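Local coordinates for AT-rich interactive domain-containing protein 4 (Arabidopsis thaliana, PDB 6LQF) that probably binds DNA through its ARID domain and carries a zinc-binding PHD finger, a pairing that reads H3K4me3 together with DNA in gene regulation, at residues 12-21 / 121-129. Sequence-based numbering, arbitrary orientation.
Sequences KKHDCGRAHI and EYEYAHDDV. With ZN (zinc ion), chain E.
His14 turns its CG away from its own backbone N (chi1 -161°), while His126 holds CG opposite its carbonyl carbon (chi1 -69°), and the two imidazoles end side by side on one zinc ion. This zinc site, in the ARID part of the chain, ties the loop that precedes helix 26-39 to the chain just after helix 120-124. His14 ND1 and His126 NE2 each bind the metal at 2.0 Å. Cys16 SG is the third ligand, and Asp32 of helix 26-39 completes the site. The two rings meet rim to rim, with their planes at 69°, so the metal and not stacking joins them. His126 is also held at its edge: its ND1 donates to Tyr122 O at 2.8 Å, close to the ring plane.

Arg18 lies beside the site and meets Asp128 end-on. Its NH2 reaches Asp128 OD1 at 2.8 Å and its NH1 reaches Asp128 OD2 at 3.0 Å, both on the syn side. NH1 also donates to Tyr122 OH, which in turn bonds the zinc ligand Asp32. Tyr70 takes up Asp128 OD2 as well. On the loop side, Arg18 NE and NH2 both point at Ala19 O, which fixes the rotation of the guanidinium. A leucine here would probably leave the Asp128 carboxylate without its charged mate and Ala19 O without its two donors.

The backbone of His14 is held too: its N gives a nearly straight bond to Ala125 O, on a lone pair in the carbonyl plane. The Lys13 ammonium meets three oxygens. Lys13 NZ donates to His126 O at 2.8 Å and to Tyr124 O at 2.9 Å, above both carbonyl planes, and adds a weak hydrogen bond to Asp127 OD1, part of a salt bridge.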
ATOM      1  N   LYS A  12       6.710  -2.657 -21.559  1.00 45.64           N
ATOM      2  CA  LYS A  12       6.193  -1.875 -20.440  1.00 41.96           C
ATOM      3  C   LYS A  12       5.633  -2.782 -19.327  1.00 43.31           C
ATOM      4  O   LYS A  12       5.894  -2.521 -18.160  1.00 44.81           O
ATOM      5  CB  LYS A  12       5.110  -0.892 -20.895  1.00 43.84           C
ATOM      6  CG  LYS A  12       4.548   0.004 -19.770  1.00 44.81           C
ATOM      7  CD  LYS A  12       5.593   1.043 -19.280  1.00 50.94           C
ATOM      8  CE  LYS A  12       5.070   1.926 -18.135  1.00 50.37           C
ATOM      9  NZ  LYS A  12       3.929   2.774 -18.599  1.00 52.90           N
ATOM     10  N   LYS A  13       4.864  -3.817 -19.688  1.00 41.79           N
ATOM     11  CA  LYS A  13       4.238  -4.696 -18.684  1.00 38.84           C
ATOM     12  C   LYS A  13       4.861  -6.088 -18.674  1.00 39.86           C
ATOM     13  O   LYS A  13       5.321  -6.591 -19.696  1.00 40.46           O
ATOM     14  CB  LYS A  13       2.720  -4.815 -18.908  1.00 39.60           C
ATOM     15  CG  LYS A  13       1.920  -3.487 -18.852  1.00 35.55           C
ATOM     16  CD  LYS A  13       1.984  -2.850 -17.482  1.00 32.71           C
ATOM     17  CE  LYS A  13       1.462  -1.429 -17.473  1.00 36.71           C
ATOM     18  NZ  LYS A  13       1.464  -0.872 -16.077  1.00 38.11           N
ATOM     19  N   HIS A  14       4.889  -6.692 -17.494  1.00 36.46           N
ATOM     20  CA  HIS A  14       5.327  -8.077 -17.298  1.00 37.10           C
ATOM     21  C   HIS A  14       4.310  -8.995 -17.960  1.00 45.28           C
ATOM     22  O   HIS A  14       3.122  -8.727 -17.873  1.00 51.33           O
ATOM     23  CB  HIS A  14       5.402  -8.360 -15.798  1.00 30.36           C
ATOM     24  CG  HIS A  14       6.239  -9.536 -15.434  1.00 32.48           C
ATOM     25  ND1 HIS A  14       6.003 -10.287 -14.299  1.00 26.45           N
ATOM     26  CD2 HIS A  14       7.343 -10.053 -16.016  1.00 32.28           C
ATOM     27  CE1 HIS A  14       6.928 -11.231 -14.214  1.00 28.84           C
ATOM     28  NE2 HIS A  14       7.756 -11.106 -15.237  1.00 31.13           N
ATOM     29  N   ASP A  15       4.685 -10.087 -18.617  1.00 42.94           N
ATOM     30  CA  ASP A  15       3.531 -10.850 -19.098  1.00 55.36           C
ATOM     31  C   ASP A  15       2.953 -11.732 -17.986  1.00 51.81           C
ATOM     32  O   ASP A  15       1.844 -11.493 -17.530  1.00 57.10           O
ATOM     33  CB  ASP A  15       3.840 -11.637 -20.365  1.00 62.82           C
ATOM     34  CG  ASP A  15       3.217 -10.971 -21.587  1.00 72.03           C
ATOM     35  OD1 ASP A  15       2.884  -9.765 -21.473  1.00 75.38           O
ATOM     36  OD2 ASP A  15       3.059 -11.624 -22.640  1.00 74.73           O
ATOM     37  N   CYS A  16       3.707 -12.715 -17.546  1.00 60.51           N
ATOM     38  CA  CYS A  16       3.400 -13.428 -16.300  1.00 55.82           C
ATOM     39  C   CYS A  16       1.980 -14.004 -16.150  1.00 46.49           C
ATOM     40  O   CYS A  16       1.845 -15.153 -15.769  1.00 51.89           O
ATOM     41  CB  CYS A  16       3.745 -12.529 -15.084  1.00 50.38           C
ATOM     42  SG  CYS A  16       2.657 -11.149 -14.535  1.00 25.79           S
ATOM     43  N   GLY A  17       0.929 -13.246 -16.421  1.00 39.27           N
ATOM     44  CA  GLY A  17      -0.422 -13.740 -16.148  1.00 42.66           C
ATOM     45  C   GLY A  17      -0.742 -14.002 -14.675  1.00 42.50           C
ATOM     46  O   GLY A  17      -1.615 -14.808 -14.349  1.00 40.73           O
ATOM     47  N   ARG A  18      -0.031 -13.316 -13.785  1.00 35.07           N
ATOM     48  CA  ARG A  18      -0.256 -13.395 -12.348  1.00 30.90           C
ATOM     49  C   ARG A  18      -1.690 -13.014 -12.039  1.00 31.22           C
ATOM     50  O   ARG A  18      -2.260 -12.130 -12.713  1.00 32.92           O
ATOM     51  CB  ARG A  18       0.700 -12.447 -11.626  1.00 28.33           C
ATOM     52  CG  ARG A  18       0.902 -12.696 -10.125  1.00 24.83           C
ATOM     53  CD  ARG A  18       1.110 -11.405  -9.396  1.00 23.02           C
ATOM     54  NE  ARG A  18      -0.125 -10.619  -9.463  1.00 22.87           N
ATOM     55  CZ  ARG A  18      -0.187  -9.292  -9.486  1.00 22.23           C
ATOM     56  NH1 ARG A  18       0.925  -8.558  -9.467  1.00 21.94           N
ATOM     57  NH2 ARG A  18      -1.402  -8.702  -9.538  1.00 21.88           N
ATOM     58  N   ALA A  19      -2.266 -13.654 -11.023  1.00 27.73           N
ATOM     59  CA  ALA A  19      -3.614 -13.330 -10.564  1.00 27.19           C
ATOM     60  C   ALA A  19      -3.774 -11.841 -10.239  1.00 28.78           C
ATOM     61  O   ALA A  19      -2.827 -11.208  -9.782  1.00 26.47           O
ATOM     62  CB  ALA A  19      -3.964 -14.155  -9.330  1.00 28.97           C
ATOM     63  N   HIS A  20      -4.979 -11.299 -10.440  1.00 29.31           N
ATOM     64  CA  HIS A  20      -5.279  -9.938 -10.024  1.00 29.04           C
ATOM     65  C   HIS A  20      -5.005  -9.737  -8.539  1.00 25.44           C
ATOM     66  O   HIS A  20      -5.207 -10.616  -7.731  1.00 27.75           O
ATOM     67  CB  HIS A  20      -6.738  -9.595 -10.338  1.00 35.18           C
ATOM     68  CG  HIS A  20      -7.039  -9.529 -11.800  1.00 51.85           C
ATOM     69  ND1 HIS A  20      -8.074  -8.777 -12.311  1.00 63.75           N
ATOM     70  CD2 HIS A  20      -6.454 -10.133 -12.859  1.00 62.35           C
ATOM     71  CE1 HIS A  20      -8.109  -8.915 -13.624  1.00 69.44           C
ATOM     72  NE2 HIS A  20      -7.134  -9.731 -13.983  1.00 68.73           N
ATOM     73  N   ILE A  21      -4.608  -8.531  -8.174  1.00 24.66           N
ATOM     74  CA  ILE A  21      -4.059  -8.293  -6.835  1.00 22.55           C
ATOM     75  C   ILE A  21      -5.091  -8.492  -5.729  1.00 29.63           C
ATOM     76  O   ILE A  21      -4.706  -8.812  -4.609  1.00 33.98           O
ATOM     77  CB  ILE A  21      -3.405  -6.860  -6.736  1.00 34.24           C
ATOM     78  CG1 ILE A  21      -2.454  -6.749  -5.530  1.00 29.62           C
ATOM     79  CG2 ILE A  21      -4.498  -5.780  -6.768  1.00 31.28           C
ATOM     80  CD1 ILE A  21      -1.306  -7.742  -5.568  1.00 29.90           C
ATOM     81  N   GLU A 121       9.909  -0.809  -9.799  1.00 20.29           N
ATOM     82  CA  GLU A 121       9.857  -1.253 -11.185  1.00 20.24           C
ATOM     83  C   GLU A 121       8.749  -2.267 -11.407  1.00 18.49           C
ATOM     84  O   GLU A 121       8.052  -2.246 -12.408  1.00 20.41           O
ATOM     85  CB  GLU A 121      11.208  -1.860 -11.593  1.00 21.29           C
ATOM     86  CG  GLU A 121      12.287  -0.791 -11.559  1.00 25.99           C
ATOM     87  CD  GLU A 121      13.670  -1.304 -11.938  1.00 40.54           C
ATOM     88  OE1 GLU A 121      13.877  -2.547 -12.037  1.00 34.38           O
ATOM     89  OE2 GLU A 121      14.535  -0.427 -12.162  1.00 44.36           O
ATOM     90  N   TYR A 122       8.600  -3.151 -10.425  1.00 17.57           N
ATOM     91  CA  TYR A 122       7.486  -4.125 -10.494  1.00 16.53           C
ATOM     92  C   TYR A 122       6.139  -3.440 -10.585  1.00 18.18           C
ATOM     93  O   TYR A 122       5.295  -3.819 -11.397  1.00 20.09           O
ATOM     94  CB  TYR A 122       7.541  -5.060  -9.290  1.00 17.95           C
ATOM     95  CG  TYR A 122       6.518  -6.194  -9.331  1.00 18.06           C
ATOM     96  CD1 TYR A 122       5.202  -6.003  -8.837  1.00 17.98           C
ATOM     97  CD2 TYR A 122       6.879  -7.446  -9.825  1.00 18.86           C
ATOM     98  CE1 TYR A 122       4.284  -6.995  -8.891  1.00 18.79           C
ATOM     99  CE2 TYR A 122       5.963  -8.491  -9.867  1.00 17.30           C
ATOM    100  CZ  TYR A 122       4.682  -8.248  -9.411  1.00 17.51           C
ATOM    101  OH  TYR A 122       3.755  -9.258  -9.462  1.00 18.79           O
ATOM    102  N   GLU A 123       5.948  -2.414  -9.759  1.00 17.71           N
ATOM    103  CA  GLU A 123       4.665  -1.669  -9.789  1.00 19.72           C
ATOM    104  C   GLU A 123       4.400  -1.110 -11.195  1.00 19.97           C
ATOM    105  O   GLU A 123       3.293  -1.259 -11.722  1.00 21.24           O
ATOM    106  CB  GLU A 123       4.689  -0.519  -8.783  1.00 19.74           C
ATOM    107  CG  GLU A 123       3.377   0.315  -8.805  1.00 18.42           C
ATOM    108  CD  GLU A 123       3.565   1.709  -8.131  1.00 23.40           C
ATOM    109  OE1 GLU A 123       3.995   1.785  -6.956  1.00 23.25           O
ATOM    110  OE2 GLU A 123       3.289   2.733  -8.780  1.00 27.08           O
ATOM    111  N   TYR A 124       5.427  -0.482 -11.785  1.00 20.03           N
ATOM    112  CA  TYR A 124       5.240   0.096 -13.120  1.00 22.56           C
ATOM    113  C   TYR A 124       4.907  -0.990 -14.178  1.00 23.43           C
ATOM    114  O   TYR A 124       4.198  -0.741 -15.155  1.00 26.01           O
ATOM    115  CB  TYR A 124       6.489   0.848 -13.560  1.00 24.88           C
ATOM    116  CG  TYR A 124       6.905   2.061 -12.722  1.00 24.14           C
ATOM    117  CD1 TYR A 124       6.014   2.729 -11.895  1.00 30.60           C
ATOM    118  CD2 TYR A 124       8.237   2.482 -12.725  1.00 35.79           C
ATOM    119  CE1 TYR A 124       6.433   3.856 -11.144  1.00 33.72           C
ATOM    120  CE2 TYR A 124       8.657   3.571 -11.986  1.00 41.21           C
ATOM    121  CZ  TYR A 124       7.768   4.252 -11.193  1.00 38.96           C
ATOM    122  OH  TYR A 124       8.275   5.330 -10.475  1.00 40.46           O
ATOM    123  N   ALA A 125       5.454  -2.193 -13.991  1.00 21.48           N
ATOM    124  CA  ALA A 125       5.210  -3.259 -14.979  1.00 24.62           C
ATOM    125  C   ALA A 125       3.940  -4.076 -14.747  1.00 27.34           C
ATOM    126  O   ALA A 125       3.694  -5.056 -15.461  1.00 28.71           O
ATOM    127  CB  ALA A 125       6.395  -4.213 -15.021  1.00 23.46           C
ATOM    128  N   HIS A 126       3.135  -3.700 -13.757  1.00 23.61           N
ATOM    129  CA  HIS A 126       1.881  -4.420 -13.499  1.00 22.42           C
ATOM    130  C   HIS A 126       0.714  -3.445 -13.462  1.00 23.58           C
ATOM    131  O   HIS A 126       0.922  -2.245 -13.680  1.00 25.22           O
ATOM    132  CB  HIS A 126       1.993  -5.244 -12.219  1.00 19.96           C
ATOM    133  CG  HIS A 126       2.925  -6.393 -12.373  1.00 20.93           C
ATOM    134  ND1 HIS A 126       4.298  -6.242 -12.304  1.00 20.63           N
ATOM    135  CD2 HIS A 126       2.697  -7.692 -12.689  1.00 24.28           C
ATOM    136  CE1 HIS A 126       4.874  -7.410 -12.551  1.00 23.93           C
ATOM    137  NE2 HIS A 126       3.928  -8.297 -12.800  1.00 21.99           N
ATOM    138  N   ASP A 127      -0.493  -3.965 -13.272  1.00 21.75           N
ATOM    139  CA  ASP A 127      -1.693  -3.111 -13.338  1.00 25.60           C
ATOM    140  C   ASP A 127      -2.466  -3.225 -12.055  1.00 24.03           C
ATOM    141  O   ASP A 127      -3.683  -3.458 -12.055  1.00 28.25           O
ATOM    142  CB  ASP A 127      -2.550  -3.497 -14.533  1.00 31.73           C
ATOM    143  CG  ASP A 127      -1.830  -3.276 -15.838  1.00 52.04           C
ATOM    144  OD1 ASP A 127      -1.391  -2.127 -16.093  1.00 53.91           O
ATOM    145  OD2 ASP A 127      -1.672  -4.265 -16.589  1.00 65.36           O
ATOM    146  N   ASP A 128      -1.765  -3.020 -10.951  1.00 21.81           N
ATOM    147  CA  ASP A 128      -2.329  -3.229  -9.645  1.00 21.13           C
ATOM    148  C   ASP A 128      -2.710  -1.954  -8.913  1.00 19.14           C
ATOM    149  O   ASP A 128      -3.258  -2.035  -7.802  1.00 24.30           O
ATOM    150  CB  ASP A 128      -1.333  -3.990  -8.789  1.00 20.86           C
ATOM    151  CG  ASP A 128      -0.913  -5.301  -9.422  1.00 25.86           C
ATOM    152  OD1 ASP A 128      -1.778  -5.986 -10.014  1.00 25.01           O
ATOM    153  OD2 ASP A 128       0.256  -5.658  -9.277  1.00 22.59           O
ATOM    154  N   VAL A 129      -2.386  -0.799  -9.481  1.00 21.96           N
ATOM    155  CA  VAL A 129      -2.599   0.473  -8.744  1.00 19.56           C
ATOM    156  C   VAL A 129      -4.034   0.960  -8.820  1.00 23.03           C
ATOM    157  O   VAL A 129      -4.611   0.976  -9.918  1.00 25.78           O
ATOM    158  CB  VAL A 129      -1.651   1.570  -9.273  1.00 23.27           C
ATOM    159  CG1 VAL A 129      -1.988   2.931  -8.662  1.00 25.78           C
ATOM    160  CG2 VAL A 129      -0.211   1.150  -8.947  1.00 23.89           C
TER
HETATM  161 ZN    ZN E 801       4.223 -10.258 -13.275  1.00 23.77          ZN
HETATM  162  O   HOH W   1       1.492  -7.150 -16.301  1.00 52.89           O
HETATM  163  O   HOH W   2      -4.460  -6.594 -10.348  1.00 28.62           O